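Local coordinates for protein cytosolic IMP-GMP specific 5'-nucleotidase (Legionella pneumophila subsp. pneumophila, PDB 4OHF) that probably removes the 5'-phosphate from purine nucleoside monophosphates such as IMP and GMP by hydrolysis, using a magnesium ion in a HAD-type active site, at residues F63-K77 with N120-I134. Residues are numbered along the deposited sequence; the frame is centred on the assembly and turned at random.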
# COMPACT_ATOMS: atom_id res chain seq x y z
N PHE B 63 -27.37 -18.87 22.33
CA PHE B 63 -26.70 -19.30 21.11
C PHE B 63 -27.55 -20.24 20.26
O PHE B 63 -27.96 -21.30 20.72
CB PHE B 63 -25.37 -19.98 21.45
CG PHE B 63 -24.70 -20.64 20.27
CD1 PHE B 63 -24.92 -21.98 20.00
CD2 PHE B 63 -23.86 -19.91 19.43
CE1 PHE B 63 -24.31 -22.59 18.90
CE2 PHE B 63 -23.25 -20.52 18.34
CZ PHE B 63 -23.47 -21.86 18.08
N ASN B 64 -27.81 -19.82 19.03
CA ASN B 64 -28.57 -20.63 18.09
C ASN B 64 -27.74 -20.83 16.82
O ASN B 64 -27.62 -19.92 15.99
CB ASN B 64 -29.91 -19.99 17.75
CG ASN B 64 -30.58 -20.63 16.55
OD1 ASN B 64 -30.54 -21.84 16.37
ND2 ASN B 64 -31.20 -19.82 15.72
N PHE B 65 -27.19 -22.04 16.69
CA PHE B 65 -26.36 -22.41 15.56
C PHE B 65 -26.83 -21.90 14.20
O PHE B 65 -26.03 -21.48 13.38
CB PHE B 65 -26.23 -23.93 15.52
CG PHE B 65 -25.10 -24.42 14.66
CD1 PHE B 65 -25.33 -25.40 13.70
CD2 PHE B 65 -23.80 -23.95 14.85
CE1 PHE B 65 -24.27 -25.91 12.95
CE2 PHE B 65 -22.74 -24.44 14.11
CZ PHE B 65 -22.97 -25.43 13.15
N ASP B 66 -28.13 -21.91 13.96
CA ASP B 66 -28.63 -21.47 12.67
C ASP B 66 -28.78 -19.97 12.45
O ASP B 66 -29.17 -19.56 11.36
CB ASP B 66 -29.96 -22.16 12.36
CG ASP B 66 -29.83 -23.66 12.23
OD1 ASP B 66 -28.97 -24.11 11.44
OD2 ASP B 66 -30.59 -24.39 12.91
N ASP B 67 -28.48 -19.14 13.45
CA ASP B 67 -28.60 -17.69 13.27
C ASP B 67 -27.61 -17.15 12.24
O ASP B 67 -27.77 -16.03 11.73
CB ASP B 67 -28.41 -16.95 14.59
CG ASP B 67 -29.66 -16.98 15.46
OD1 ASP B 67 -30.77 -16.99 14.87
OD2 ASP B 67 -29.53 -16.98 16.71
N ALA B 68 -26.59 -17.94 11.95
CA ALA B 68 -25.59 -17.55 10.97
C ALA B 68 -25.14 -18.75 10.13
O ALA B 68 -25.45 -19.91 10.44
CB ALA B 68 -24.39 -16.91 11.66
N ILE B 69 -24.43 -18.46 9.05
CA ILE B 69 -23.96 -19.49 8.15
C ILE B 69 -22.49 -19.23 7.82
O ILE B 69 -21.98 -18.14 8.09
CB ILE B 69 -24.85 -19.52 6.90
CG1 ILE B 69 -25.35 -20.93 6.71
CG2 ILE B 69 -24.14 -18.95 5.67
CD1 ILE B 69 -26.23 -21.09 5.50
N ARG B 70 -21.79 -20.22 7.26
CA ARG B 70 -20.39 -20.03 6.94
C ARG B 70 -20.20 -19.13 5.72
O ARG B 70 -21.06 -19.09 4.84
CB ARG B 70 -19.72 -21.38 6.68
CG ARG B 70 -18.22 -21.30 6.35
CD ARG B 70 -17.62 -22.68 6.19
NE ARG B 70 -16.18 -22.65 5.99
CZ ARG B 70 -15.42 -23.74 5.94
NH1 ARG B 70 -15.96 -24.95 6.09
NH2 ARG B 70 -14.11 -23.63 5.74
N GLY B 71 -19.09 -18.39 5.69
CA GLY B 71 -18.80 -17.52 4.56
C GLY B 71 -19.19 -16.05 4.67
O GLY B 71 -18.82 -15.25 3.83
N LEU B 72 -19.92 -15.69 5.73
CA LEU B 72 -20.36 -14.31 5.90
C LEU B 72 -19.22 -13.34 6.16
O LEU B 72 -18.14 -13.73 6.61
CB LEU B 72 -21.38 -14.23 7.03
CG LEU B 72 -22.60 -15.14 6.88
CD1 LEU B 72 -23.64 -14.80 7.94
CD2 LEU B 72 -23.18 -15.01 5.46
N VAL B 73 -19.47 -12.07 5.87
CA VAL B 73 -18.48 -11.01 6.06
C VAL B 73 -18.96 -9.98 7.08
O VAL B 73 -20.11 -9.54 7.06
CB VAL B 73 -18.21 -10.26 4.73
CG1 VAL B 73 -17.27 -9.09 5.00
CG2 VAL B 73 -17.62 -11.21 3.70
N ILE B 74 -18.06 -9.57 7.97
CA ILE B 74 -18.42 -8.58 8.97
C ILE B 74 -17.95 -7.17 8.64
O ILE B 74 -16.76 -6.92 8.40
CB ILE B 74 -17.89 -8.97 10.36
CG1 ILE B 74 -18.67 -10.19 10.87
CG2 ILE B 74 -18.03 -7.80 11.32
CD1 ILE B 74 -18.34 -10.58 12.31
N ASP B 75 -18.90 -6.24 8.59
CA ASP B 75 -18.62 -4.84 8.32
C ASP B 75 -18.56 -4.19 9.70
O ASP B 75 -19.58 -3.73 10.22
CB ASP B 75 -19.76 -4.23 7.48
CG ASP B 75 -19.59 -2.74 7.23
OD1 ASP B 75 -20.33 -2.20 6.38
OD2 ASP B 75 -18.73 -2.11 7.89
N SER B 76 -17.37 -4.20 10.29
CA SER B 76 -17.17 -3.66 11.64
C SER B 76 -17.53 -2.19 11.73
O SER B 76 -18.06 -1.74 12.74
CB SER B 76 -15.71 -3.89 12.08
OG SER B 76 -14.80 -3.43 11.10
N LYS B 77 -17.26 -1.46 10.66
CA LYS B 77 -17.55 -0.04 10.62
C LYS B 77 -19.00 0.24 11.00
O LYS B 77 -19.28 1.01 11.90
CB LYS B 77 -17.25 0.50 9.23
CG LYS B 77 -17.60 1.97 8.98
CD LYS B 77 -17.67 2.22 7.46
CE LYS B 77 -18.07 3.64 7.10
NZ LYS B 77 -18.45 3.72 5.65
N ASN B 120 -11.84 -2.33 7.02
CA ASN B 120 -13.08 -2.27 7.81
C ASN B 120 -13.85 -3.58 7.77
O ASN B 120 -14.58 -3.92 8.69
CB ASN B 120 -14.00 -1.14 7.30
CG ASN B 120 -13.66 0.21 7.91
OD1 ASN B 120 -13.54 0.34 9.12
ND2 ASN B 120 -13.51 1.23 7.06
N TYR B 121 -13.69 -4.33 6.68
CA TYR B 121 -14.38 -5.60 6.54
C TYR B 121 -13.54 -6.75 7.07
O TYR B 121 -12.33 -6.81 6.82
CB TYR B 121 -14.72 -5.86 5.08
CG TYR B 121 -15.62 -4.82 4.46
CD1 TYR B 121 -15.11 -3.81 3.66
CD2 TYR B 121 -16.99 -4.85 4.70
CE1 TYR B 121 -15.94 -2.84 3.10
CE2 TYR B 121 -17.84 -3.89 4.16
CZ TYR B 121 -17.30 -2.89 3.36
OH TYR B 121 -18.14 -1.94 2.82
N MET B 122 -14.18 -7.64 7.82
CA MET B 122 -13.51 -8.82 8.37
C MET B 122 -14.07 -10.00 7.59
O MET B 122 -15.25 -10.32 7.71
CB MET B 122 -13.81 -8.94 9.86
CG MET B 122 -13.27 -7.79 10.68
SD MET B 122 -13.70 -7.83 12.43
CE MET B 122 -12.26 -8.69 13.12
N ALA B 123 -13.22 -10.63 6.79
CA ALA B 123 -13.65 -11.76 5.97
C ALA B 123 -12.78 -13.00 6.10
O ALA B 123 -12.49 -13.68 5.12
CB ALA B 123 -13.71 -11.34 4.50
N ILE B 124 -12.37 -13.31 7.33
CA ILE B 124 -11.54 -14.49 7.55
C ILE B 124 -12.34 -15.75 7.86
O ILE B 124 -13.18 -15.78 8.77
CB ILE B 124 -10.53 -14.25 8.70
CG1 ILE B 124 -11.01 -13.11 9.62
CG2 ILE B 124 -9.16 -13.95 8.11
CD1 ILE B 124 -12.43 -13.28 10.18
N ASP B 125 -12.07 -16.78 7.08
CA ASP B 125 -12.72 -18.08 7.22
C ASP B 125 -12.03 -18.84 8.35
O ASP B 125 -10.89 -19.28 8.20
CB ASP B 125 -12.59 -18.87 5.92
CG ASP B 125 -13.33 -20.18 5.97
OD1 ASP B 125 -12.83 -21.18 5.40
OD2 ASP B 125 -14.42 -20.21 6.58
N THR B 126 -12.71 -18.98 9.48
CA THR B 126 -12.14 -19.71 10.61
C THR B 126 -13.16 -20.69 11.18
O THR B 126 -14.32 -20.71 10.78
CB THR B 126 -11.71 -18.75 11.74
OG1 THR B 126 -12.87 -18.15 12.33
CG2 THR B 126 -10.80 -17.66 11.19
N SER B 127 -12.70 -21.50 12.12
CA SER B 127 -13.55 -22.48 12.78
C SER B 127 -14.49 -21.83 13.79
O SER B 127 -15.37 -22.49 14.35
CB SER B 127 -12.67 -23.52 13.49
OG SER B 127 -11.72 -22.90 14.34
N PHE B 128 -14.30 -20.53 14.03
CA PHE B 128 -15.14 -19.79 14.97
C PHE B 128 -15.87 -18.62 14.32
O PHE B 128 -16.37 -17.75 15.01
CB PHE B 128 -14.32 -19.31 16.17
CG PHE B 128 -12.98 -18.74 15.80
CD1 PHE B 128 -12.87 -17.45 15.26
CD2 PHE B 128 -11.81 -19.49 15.96
CE1 PHE B 128 -11.62 -16.92 14.88
CE2 PHE B 128 -10.55 -18.98 15.58
CZ PHE B 128 -10.45 -17.69 15.04
N SER B 129 -15.93 -18.63 12.99
CA SER B 129 -16.59 -17.58 12.23
C SER B 129 -18.08 -17.49 12.52
O SER B 129 -18.63 -16.41 12.70
CB SER B 129 -16.39 -17.79 10.73
OG SER B 129 -15.14 -17.28 10.32
N ILE B 130 -18.74 -18.63 12.53
CA ILE B 130 -20.16 -18.68 12.77
C ILE B 130 -20.49 -18.16 14.16
O ILE B 130 -21.43 -17.40 14.33
CB ILE B 130 -20.68 -20.10 12.55
CG1 ILE B 130 -20.82 -20.34 11.04
CG2 ILE B 130 -22.00 -20.32 13.28
CD1 ILE B 130 -21.10 -21.78 10.63
N ALA B 131 -19.71 -18.56 15.16
CA ALA B 131 -19.95 -18.08 16.51
C ALA B 131 -19.71 -16.56 16.53
O ALA B 131 -20.49 -15.80 17.11
CB ALA B 131 -19.01 -18.76 17.49
N PHE B 132 -18.65 -16.13 15.86
CA PHE B 132 -18.31 -14.72 15.79
C PHE B 132 -19.50 -13.92 15.29
O PHE B 132 -19.89 -12.92 15.90
CB PHE B 132 -17.11 -14.50 14.87
CG PHE B 132 -16.44 -13.16 15.04
CD1 PHE B 132 -17.17 -11.98 14.96
CD2 PHE B 132 -15.07 -13.07 15.27
CE1 PHE B 132 -16.55 -10.73 15.11
CE2 PHE B 132 -14.44 -11.83 15.42
CZ PHE B 132 -15.19 -10.66 15.34
N CYS B 133 -20.08 -14.35 14.17
CA CYS B 133 -21.22 -13.67 13.57
C CYS B 133 -22.43 -13.59 14.48
O CYS B 133 -23.01 -12.52 14.66
CB CYS B 133 -21.63 -14.34 12.26
SG CYS B 133 -20.53 -14.00 10.88
N ILE B 134 -22.81 -14.71 15.07
CA ILE B 134 -23.96 -14.72 15.97
C ILE B 134 -23.73 -13.77 17.13
O ILE B 134 -24.56 -12.90 17.42
CB ILE B 134 -24.21 -16.12 16.52
CG1 ILE B 134 -24.60 -17.07 15.38
CG2 ILE B 134 -25.30 -16.05 17.58
CD1 ILE B 134 -24.74 -18.51 15.81
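Arg70 grips the carboxylate of Asp125 side-on. Its NH2 reaches OD1 of Asp125 at 2.8 Å, nearly straight (175°) and in the guanidinium plane, while NE gives a more bent bond to Asp125 OD2 at 3.1 Å. Both oxygens use their syn lone pairs, and the two flat groups lie only 27° apart. The arginine gets there fully extended, CG anti to the backbone N (chi1 -179°). Residues 73-75 and 121-122 pair as antiparallel strands. Ile74 and Met122 form the hydrogen-bonded pair, with Ile74 N to Met122 O at 2.9 Å and Met122 N to Ile74 O at 2.7 Å. Beside it, Asp75 and Tyr121 are a non-hydrogen-bonded pair, the carboxylate lying obliquely against the CE2 side of the ring. Asn120 O accepts from Ser76 N. Within the chain, strand 121-122 is an outermost strand of the small antiparallel sheet that accompanies the HAD-type core, and strand 80-84 lies on the far side of 73-75. On the face that carries Ile74 and Met122, Ile74 runs its CD1 against the CD1-CE1 side of the Phe132 ring. The first turns of helix 129-143 continue this apolar layer: Cys133 CB meets Ala68 CB at 3.8 Å, and Ile130 CD1 packs on the backbone at Arg70 N. Ile134 lays CG1 on Ala68 CB at 3.7 Å. Its CD1 goes to Phe63 CE2 at 3.6 Å, the Ile134 and Phe63 side chains crossing at about a right angle. In the second shell, Arg70 also bonds Glu326 and the carbonyl O of the magnesium ligand Asp303, while Asp125 OD1 accepts from Ile305 N, tying the salt bridge to the metal-site loop. Tyr109 OH and Asn78 N hold the Asp75 carboxylate.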